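Triacylglycerol lipase (PDB 5AH1) hydrolyses synthetic polyesters and probably triacylglycerols, as a zinc-binding esterase of the alpha/beta-hydrolase fold. Local coordinates at residues Met87-Gly90 / Arg91-Leu95; Glu108-Ala112 / Ser113-Thr117; Tyr248-Gly251 / Val252-Thr255; Asn435-Asp438 / Trp439-Tyr443. All blocks are in the same frame, centred on the assembly; numbering follows the deposited sequence. Where two conformers were deposited one is given.

Contact 1. Residues Met87-Gly90 / Arg91-Leu95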
# COMPACT_ATOMS: atom_id res chain seq x y z
N MET A 87 4.17 3.74 5.93
CA MET A 87 5.57 4.03 6.21
C MET A 87 6.48 3.83 4.99
O MET A 87 7.64 3.44 5.13
CB MET A 87 6.06 3.29 7.47
CG MET A 87 5.55 3.97 8.76
SD MET A 87 6.37 5.56 9.05
CE MET A 87 7.92 4.97 9.65
N GLY A 88 5.95 4.14 3.81
CA GLY A 88 6.75 4.28 2.60
C GLY A 88 7.05 5.74 2.31
O GLY A 88 6.28 6.62 2.71
N PHE A 89 8.17 5.99 1.65
CA PHE A 89 8.66 7.35 1.41
C PHE A 89 8.98 7.58 -0.07
O PHE A 89 8.88 6.65 -0.87
CB PHE A 89 9.85 7.62 2.32
CG PHE A 89 9.47 7.57 3.77
CD1 PHE A 89 8.89 8.67 4.38
CD2 PHE A 89 9.61 6.40 4.50
CE1 PHE A 89 8.46 8.62 5.71
CE2 PHE A 89 9.19 6.35 5.82
CZ PHE A 89 8.62 7.46 6.43
N GLY A 90 9.34 8.81 -0.40
CA GLY A 90 9.52 9.22 -1.78
C GLY A 90 10.90 8.97 -2.33
O GLY A 90 11.84 8.60 -1.61
N ARG A 91 11.02 9.17 -3.63
CA ARG A 91 12.28 8.96 -4.35
C ARG A 91 13.41 9.85 -3.86
O ARG A 91 14.57 9.49 -4.00
CB ARG A 91 12.08 9.17 -5.85
CG ARG A 91 11.23 8.11 -6.50
CD ARG A 91 11.10 8.34 -8.01
NE ARG A 91 12.37 8.38 -8.72
CZ ARG A 91 13.04 7.30 -9.11
NH1 ARG A 91 12.57 6.09 -8.86
NH2 ARG A 91 14.18 7.43 -9.76
N ASP A 92 13.06 11.01 -3.30
CA ASP A 92 14.02 11.97 -2.77
C ASP A 92 14.29 11.76 -1.28
O ASP A 92 14.93 12.59 -0.64
CB ASP A 92 13.50 13.39 -2.98
CG ASP A 92 12.20 13.66 -2.22
OD1 ASP A 92 11.33 12.78 -2.18
OD2 ASP A 92 12.07 14.77 -1.65
N GLU A 93 13.79 10.67 -0.71
CA GLU A 93 13.96 10.40 0.72
C GLU A 93 14.80 9.14 0.93
O GLU A 93 15.05 8.38 -0.00
CB GLU A 93 12.59 10.27 1.39
CG GLU A 93 11.75 11.54 1.25
CD GLU A 93 10.42 11.51 1.98
OE1 GLU A 93 9.44 11.00 1.42
OE2 GLU A 93 10.34 12.06 3.09
N LEU A 94 15.28 8.97 2.16
CA LEU A 94 16.05 7.79 2.59
C LEU A 94 17.36 7.63 1.83
O LEU A 94 17.84 6.51 1.64
CB LEU A 94 15.21 6.51 2.47
CG LEU A 94 13.87 6.50 3.20
CD1 LEU A 94 13.25 5.10 3.11
CD2 LEU A 94 14.02 6.95 4.65
N LEU A 95 17.94 8.76 1.43
CA LEU A 95 19.26 8.78 0.79
C LEU A 95 19.30 7.83 -0.40
O LEU A 95 20.32 7.18 -0.65
CB LEU A 95 20.35 8.44 1.81
CG LEU A 95 20.45 9.48 2.93
CD1 LEU A 95 21.41 9.03 4.00
CD2 LEU A 95 20.87 10.83 2.39
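A type I beta turn running from G90 to E93, in the loop that follows strand 80-83 of the central sheet, brings the carboxylate of E93 back to the amide of G90, the first residue of the turn. The turn closes through E93 N to G90 O, 3.0 Å. A second bond ties the same two residues in the other direction: G90 N gives its hydrogen to E93 OE1 at 2.8 Å and a nearly straight 165°, reaching the carboxylate on its anti side and a little out of its plane. The E93 chain is extended beyond CG, with CG lying beside the backbone N (chi1 -60°), and this carries OE1 up to G90 N. OE1 also forms a salt bridge with K270 NZ, so a buried carboxylate oxygen is held by both an amide and an ammonium group, which would probably favour its charged form. The same oxygen lies 3.5 Å from F89 CB and near the plane of the F89 ring, at its edge, while ring and carboxylate planes stand almost perpendicular. From the next residue, L94 CD1 approaches F89 CD2 to 4.1 Å, a lighter apolar touch. R91 pairs through NH2 with D105 OD2. F89 and L94 both rest on L253 of helix 242-257. The motif is thus a type I turn whose i to i+3 backbone bond is joined by a side-chain bond from its fourth residue to its first, set in the loop that leaves strand 80-83 of the alpha/beta-hydrolase sheet.

Contact 2. Residues Glu108-Ala112 / Ser113-Thr117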
# COMPACT_ATOMS: atom_id res chain seq x y z
N GLU A 108 13.10 3.05 -12.89
CA GLU A 108 14.09 3.25 -13.95
C GLU A 108 14.15 2.03 -14.86
O GLU A 108 14.19 2.17 -16.09
CB GLU A 108 15.46 3.56 -13.34
CG GLU A 108 16.49 4.13 -14.34
CD GLU A 108 17.18 3.07 -15.19
OE1 GLU A 108 17.35 1.92 -14.72
OE2 GLU A 108 17.58 3.39 -16.33
N LYS A 109 14.14 0.84 -14.28
CA LYS A 109 14.22 -0.40 -15.05
C LYS A 109 13.01 -0.55 -15.96
O LYS A 109 13.13 -0.97 -17.11
CB LYS A 109 14.34 -1.61 -14.13
CG LYS A 109 15.61 -1.63 -13.29
CD LYS A 109 16.87 -1.57 -14.14
CE LYS A 109 18.11 -1.64 -13.26
NZ LYS A 109 19.37 -1.60 -14.06
N LEU A 110 11.84 -0.20 -15.45
CA LEU A 110 10.62 -0.27 -16.23
C LEU A 110 10.68 0.71 -17.40
O LEU A 110 10.45 0.33 -18.54
CB LEU A 110 9.42 0.03 -15.33
CG LEU A 110 9.02 -1.14 -14.44
CD1 LEU A 110 8.18 -0.68 -13.24
CD2 LEU A 110 8.27 -2.17 -15.26
N ASN A 111 11.02 1.96 -17.13
CA ASN A 111 11.13 2.93 -18.21
C ASN A 111 12.18 2.53 -19.24
O ASN A 111 11.96 2.69 -20.45
CB ASN A 111 11.43 4.32 -17.67
CG ASN A 111 10.20 4.97 -17.05
OD1 ASN A 111 9.24 5.27 -17.75
ND2 ASN A 111 10.21 5.17 -15.76
N ALA A 112 13.29 1.97 -18.79
CA ALA A 112 14.37 1.59 -19.71
C ALA A 112 13.95 0.46 -20.65
O ALA A 112 14.48 0.34 -21.76
CB ALA A 112 15.61 1.19 -18.92
N SER A 113 13.00 -0.35 -20.21
CA SER A 113 12.52 -1.48 -21.01
C SER A 113 11.21 -1.16 -21.74
O SER A 113 10.54 -2.07 -22.23
CB SER A 113 12.40 -2.74 -20.16
OG SER A 113 11.61 -2.54 -18.99
N GLY A 114 10.86 0.12 -21.81
CA GLY A 114 9.75 0.56 -22.63
C GLY A 114 8.39 0.59 -21.93
O GLY A 114 7.36 0.64 -22.61
N HIS A 115 8.39 0.58 -20.60
CA HIS A 115 7.16 0.62 -19.82
C HIS A 115 7.13 1.95 -19.07
O HIS A 115 7.76 2.10 -18.02
CB HIS A 115 7.11 -0.56 -18.85
CG HIS A 115 7.40 -1.88 -19.50
ND1 HIS A 115 6.51 -2.50 -20.35
CD2 HIS A 115 8.46 -2.71 -19.40
CE1 HIS A 115 7.03 -3.65 -20.76
NE2 HIS A 115 8.21 -3.80 -20.20
N GLU A 116 6.41 2.93 -19.63
CA GLU A 116 6.31 4.26 -19.03
C GLU A 116 5.76 4.14 -17.61
O GLU A 116 4.67 3.59 -17.40
CB GLU A 116 5.42 5.16 -19.88
CG GLU A 116 5.43 6.62 -19.44
CD GLU A 116 4.45 7.48 -20.22
OE1 GLU A 116 3.82 6.96 -21.15
OE2 GLU A 116 4.30 8.68 -19.90
N THR A 117 6.54 4.63 -16.65
CA THR A 117 6.25 4.43 -15.23
C THR A 117 6.63 5.64 -14.40
O THR A 117 7.71 6.22 -14.58
CB THR A 117 7.02 3.20 -14.68
OG1 THR A 117 6.64 2.02 -15.39
CG2 THR A 117 6.74 2.98 -13.18
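N111 and T117 are joined by a pair of hydrogen bonds between one side-chain amide and the backbone N and O of one residue, while helix 106-112 itself ends in a Schellman motif. Among backbone bonds, H115 N reaches back to L110 O at 2.9 Å and G114 N to N111 O at 3.1 Å. G114, with phi at +90°, is the C-prime residue that reverses the chain. S113 N adds only weak bonds to the carbonyls of K109 and L110, and S113 OG sits 2.9 Å from K109 O with L110 O also near.

The side-chain amide of N111 makes the next set. ND2 donates to T117 O at 3.0 Å, almost straight at 171° and with the acceptor in the amide plane, whereas OD1 receives T117 N from above that plane, 38° out of it. Using both ends fixes the flip of the amide and fastens the start of strand 117-120 to the last turn of the helix. T117 OG1 bonds back to H115 O, 2.9 Å away.

Van der Waals contact falls to L110. Its CB lies 3.4 Å from T117 OG1, its CD1 is 3.9 Å from the T117 methyl CG2, and its CD2 approaches H115 CB, the leucine and histidine side chains crossing at about a right angle.

On the neighbouring elements, L110 and H115 pack against A444 of helix 437-448, T117 rests on I80 and L82 of strand 80-83, and E116 bonds to Y118 OH, so this turn links a helix to strand 117-120 at one edge of the parallel sheet.

Contact 3. Residues Tyr248-Gly251 / Val252-Thr255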
# COMPACT_ATOMS: atom_id res chain seq x y z
N TYR A 248 7.18 0.41 16.33
CA TYR A 248 7.73 -0.77 15.68
C TYR A 248 8.15 -0.48 14.23
O TYR A 248 9.24 -0.87 13.81
CB TYR A 248 6.72 -1.92 15.70
CG TYR A 248 7.11 -3.04 14.77
CD1 TYR A 248 8.13 -3.92 15.10
CD2 TYR A 248 6.46 -3.22 13.56
CE1 TYR A 248 8.51 -4.94 14.24
CE2 TYR A 248 6.83 -4.23 12.69
CZ TYR A 248 7.85 -5.09 13.04
OH TYR A 248 8.20 -6.10 12.16
N THR A 249 7.30 0.23 13.51
CA THR A 249 7.57 0.48 12.10
C THR A 249 8.75 1.46 11.91
O THR A 249 9.46 1.38 10.91
CB THR A 249 6.31 0.94 11.38
OG1 THR A 249 5.24 0.03 11.69
CG2 THR A 249 6.53 0.93 9.89
N PHE A 250 8.99 2.35 12.87
CA PHE A 250 10.21 3.16 12.87
C PHE A 250 11.43 2.27 13.08
O PHE A 250 12.48 2.49 12.48
CB PHE A 250 10.18 4.25 13.94
CG PHE A 250 9.40 5.47 13.56
CD1 PHE A 250 9.77 6.25 12.47
CD2 PHE A 250 8.31 5.86 14.30
CE1 PHE A 250 9.05 7.37 12.14
CE2 PHE A 250 7.58 6.98 13.96
CZ PHE A 250 7.95 7.73 12.88
N GLY A 251 11.29 1.27 13.93
CA GLY A 251 12.33 0.27 14.11
C GLY A 251 12.65 -0.43 12.80
O GLY A 251 13.81 -0.57 12.43
N VAL A 252 11.62 -0.89 12.08
CA VAL A 252 11.83 -1.53 10.79
C VAL A 252 12.54 -0.57 9.83
O VAL A 252 13.48 -0.95 9.13
CB VAL A 252 10.51 -2.02 10.17
CG1 VAL A 252 10.77 -2.62 8.80
CG2 VAL A 252 9.84 -3.06 11.06
N LEU A 253 12.10 0.68 9.80
CA LEU A 253 12.76 1.68 8.96
C LEU A 253 14.25 1.77 9.31
O LEU A 253 15.10 1.84 8.43
CB LEU A 253 12.06 3.04 9.10
CG LEU A 253 12.67 4.22 8.34
CD1 LEU A 253 12.73 3.97 6.84
CD2 LEU A 253 11.88 5.48 8.63
N GLY A 254 14.56 1.73 10.60
CA GLY A 254 15.93 1.78 11.07
C GLY A 254 16.79 0.62 10.58
O GLY A 254 18.00 0.79 10.43
N THR A 255 16.19 -0.56 10.35
CA THR A 255 16.97 -1.69 9.85
C THR A 255 17.44 -1.42 8.43
O THR A 255 18.37 -2.05 7.95
CB THR A 255 16.19 -3.04 9.88
OG1 THR A 255 15.13 -3.05 8.91
CG2 THR A 255 15.64 -3.32 11.26
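V252 and Y248, one helical turn apart on helix 242-257, form the close part of this contact. The methyl CG2 of V252 sits over one face of the Y248 ring, shifted toward its rim, and makes a CH-pi contact with the centroid 3.8 Å away and 27° off the ring normal. Its nearest ring atom is CZ, at 3.5 Å. With CG1 of V252 anti to the backbone N (chi1 177°), CG2 is the branch left beside that N, where it meets the face of the tyrosine ring. The phenol is anchored in turn by a bond from OH to I355 O, so the ring is fixed at its hydroxyl and covered by the methyl on one face.

Looser is the meeting of F250 and L253, where CD1 and CD2 stand 4.4 Å apart and approach obliquely; F250 leans instead on I288 and L292 of helix 284-292. T249 and T255 are the partly exposed residues. T255 OG1 bonds to V252 O at 2.7 Å, in the carbonyl plane and on a lone pair, and that carbonyl also receives T255 N. T249 OG1 uses L245 O.

Four backbone bonds run through the segment, from V252 N to Y248 O (2.9 Å) to the longer T255 N to G251 O (3.2 Å). This is alpha-helical i to i+4 bonding with an i, i+4 CH-pi pair, on a helix that touches both the loop carrying F86 and M87 and helix 284-292.

Contact 4. Residues Asn435-Asp438 / Trp439-Tyr443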
# COMPACT_ATOMS: atom_id res chain seq x y z
N ASN A 435 15.16 -10.16 -5.69
CA ASN A 435 15.39 -9.84 -7.09
C ASN A 435 14.06 -9.94 -7.80
O ASN A 435 13.58 -11.04 -8.08
CB ASN A 435 16.40 -10.84 -7.64
CG ASN A 435 16.73 -10.61 -9.10
OD1 ASN A 435 16.25 -9.67 -9.74
ND2 ASN A 435 17.58 -11.47 -9.64
N VAL A 436 13.43 -8.78 -8.06
CA VAL A 436 12.06 -8.74 -8.56
C VAL A 436 11.87 -7.94 -9.85
O VAL A 436 10.75 -7.84 -10.35
CB VAL A 436 11.10 -8.16 -7.48
CG1 VAL A 436 11.08 -9.07 -6.25
CG2 VAL A 436 11.45 -6.73 -7.09
N LYS A 437 12.95 -7.41 -10.43
CA LYS A 437 12.78 -6.47 -11.54
C LYS A 437 12.13 -7.14 -12.75
O LYS A 437 11.26 -6.56 -13.41
CB LYS A 437 14.10 -5.78 -11.90
CG LYS A 437 15.17 -6.69 -12.46
CD LYS A 437 16.48 -5.93 -12.61
CE LYS A 437 17.59 -6.83 -13.14
NZ LYS A 437 18.90 -6.12 -13.23
N ASP A 438 12.51 -8.38 -13.05
CA ASP A 438 11.93 -9.08 -14.19
C ASP A 438 10.44 -9.34 -14.00
O ASP A 438 9.65 -9.26 -14.94
CB ASP A 438 12.69 -10.37 -14.47
CG ASP A 438 14.09 -10.11 -14.97
OD1 ASP A 438 14.23 -9.33 -15.94
OD2 ASP A 438 15.05 -10.66 -14.39
N TRP A 439 10.04 -9.63 -12.77
CA TRP A 439 8.63 -9.83 -12.45
C TRP A 439 7.84 -8.57 -12.79
O TRP A 439 6.79 -8.64 -13.46
CB TRP A 439 8.48 -10.20 -10.98
CG TRP A 439 7.09 -10.62 -10.54
CD1 TRP A 439 6.65 -11.89 -10.34
CD2 TRP A 439 5.98 -9.77 -10.19
NE1 TRP A 439 5.35 -11.90 -9.92
CE2 TRP A 439 4.91 -10.60 -9.82
CE3 TRP A 439 5.80 -8.38 -10.15
CZ2 TRP A 439 3.66 -10.10 -9.45
CZ3 TRP A 439 4.57 -7.89 -9.78
CH2 TRP A 439 3.51 -8.74 -9.43
N TYR A 440 8.34 -7.42 -12.36
CA TYR A 440 7.65 -6.17 -12.65
C TYR A 440 7.64 -5.82 -14.14
O TYR A 440 6.63 -5.32 -14.64
CB TYR A 440 8.25 -5.02 -11.83
CG TYR A 440 7.77 -5.04 -10.41
CD1 TYR A 440 8.44 -5.76 -9.43
CD2 TYR A 440 6.61 -4.37 -10.05
CE1 TYR A 440 7.98 -5.79 -8.13
CE2 TYR A 440 6.14 -4.39 -8.75
CZ TYR A 440 6.83 -5.12 -7.81
OH TYR A 440 6.35 -5.14 -6.52
N MET A 441 8.73 -6.09 -14.85
CA MET A 441 8.75 -5.84 -16.29
C MET A 441 7.74 -6.73 -17.02
O MET A 441 7.02 -6.27 -17.91
CB MET A 441 10.18 -6.00 -16.83
CG MET A 441 11.07 -4.83 -16.36
SD MET A 441 12.75 -4.84 -16.93
CE MET A 441 13.38 -6.18 -15.97
N ASP A 442 7.67 -8.00 -16.62
CA ASP A 442 6.69 -8.91 -17.19
C ASP A 442 5.27 -8.49 -16.84
O ASP A 442 4.37 -8.64 -17.65
CB ASP A 442 6.94 -10.35 -16.74
CG ASP A 442 8.12 -10.99 -17.45
OD1 ASP A 442 8.63 -10.40 -18.44
OD2 ASP A 442 8.54 -12.08 -17.02
N TYR A 443 5.05 -7.96 -15.63
CA TYR A 443 3.71 -7.51 -15.27
C TYR A 443 3.32 -6.29 -16.08
O TYR A 443 2.17 -6.18 -16.51
CB TYR A 443 3.60 -7.20 -13.78
CG TYR A 443 2.18 -7.04 -13.26
CD1 TYR A 443 1.14 -7.81 -13.77
CD2 TYR A 443 1.90 -6.17 -12.23
CE1 TYR A 443 -0.14 -7.69 -13.28
CE2 TYR A 443 0.62 -6.06 -11.73
CZ TYR A 443 -0.39 -6.81 -12.26
OH TYR A 443 -1.68 -6.75 -11.76
O HOH W 1 11.96 -10.88 -10.97
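D438 O accepts D442 N at 2.9 Å, and K437 O accepts M441 N at the same distance; with Y440 N to V436 O, 3.2 Å, these three bonds carry the first turn of helix 437-448, in which V436 is the N-cap residue. The V436 carbonyl also lies at the edge of the Y440 ring, its O 3.2 Å from CD1. W439 N finds a water at 2.9 Å, which gives a weak bond to N435 O.

Side chains continue the turn. V436 CG2 lies 3.7 Å from Y440 CE1, the two pointing the same way side by side; the phenol reaches on to I429 O through OH. The thioether chain of M441 is bent at its last torsion, chi3 -72°, which swings CE back to D438 OD1 at 3.3 Å and toward K437 CG, 4.0 Å off. K437 and Y440 also touch L106, and M441 touches L110, of helix 106-112. The like charges of D438 and D442 are separated enough not to meet, and the ionised form of D438, in the first turn, would probably be stabilised by the helix dipole.

Overall arrangement
Along the chain the four contacts come in numerical order, all in one lipase-like domain. Contacts 1 and 3 meet directly, with centres about 14 Å apart: the loop after strand 80-83 packs on helix 242-257 through M87, F89 and L94. Contacts 2 and 4, with centres about 11 Å apart, also touch, as the end of helix 106-112 packs on helix 437-448 through L110, S113 and M441. Contacts 3 and 4 lie about 26 Å apart between centres; contacts 1 and 2 come within about 5 Å at their nearest atoms without touching. The latter two lie on the connection between strands 80-83 and 117-120, neighbours in the parallel sheet, so this one connection reaches both helices.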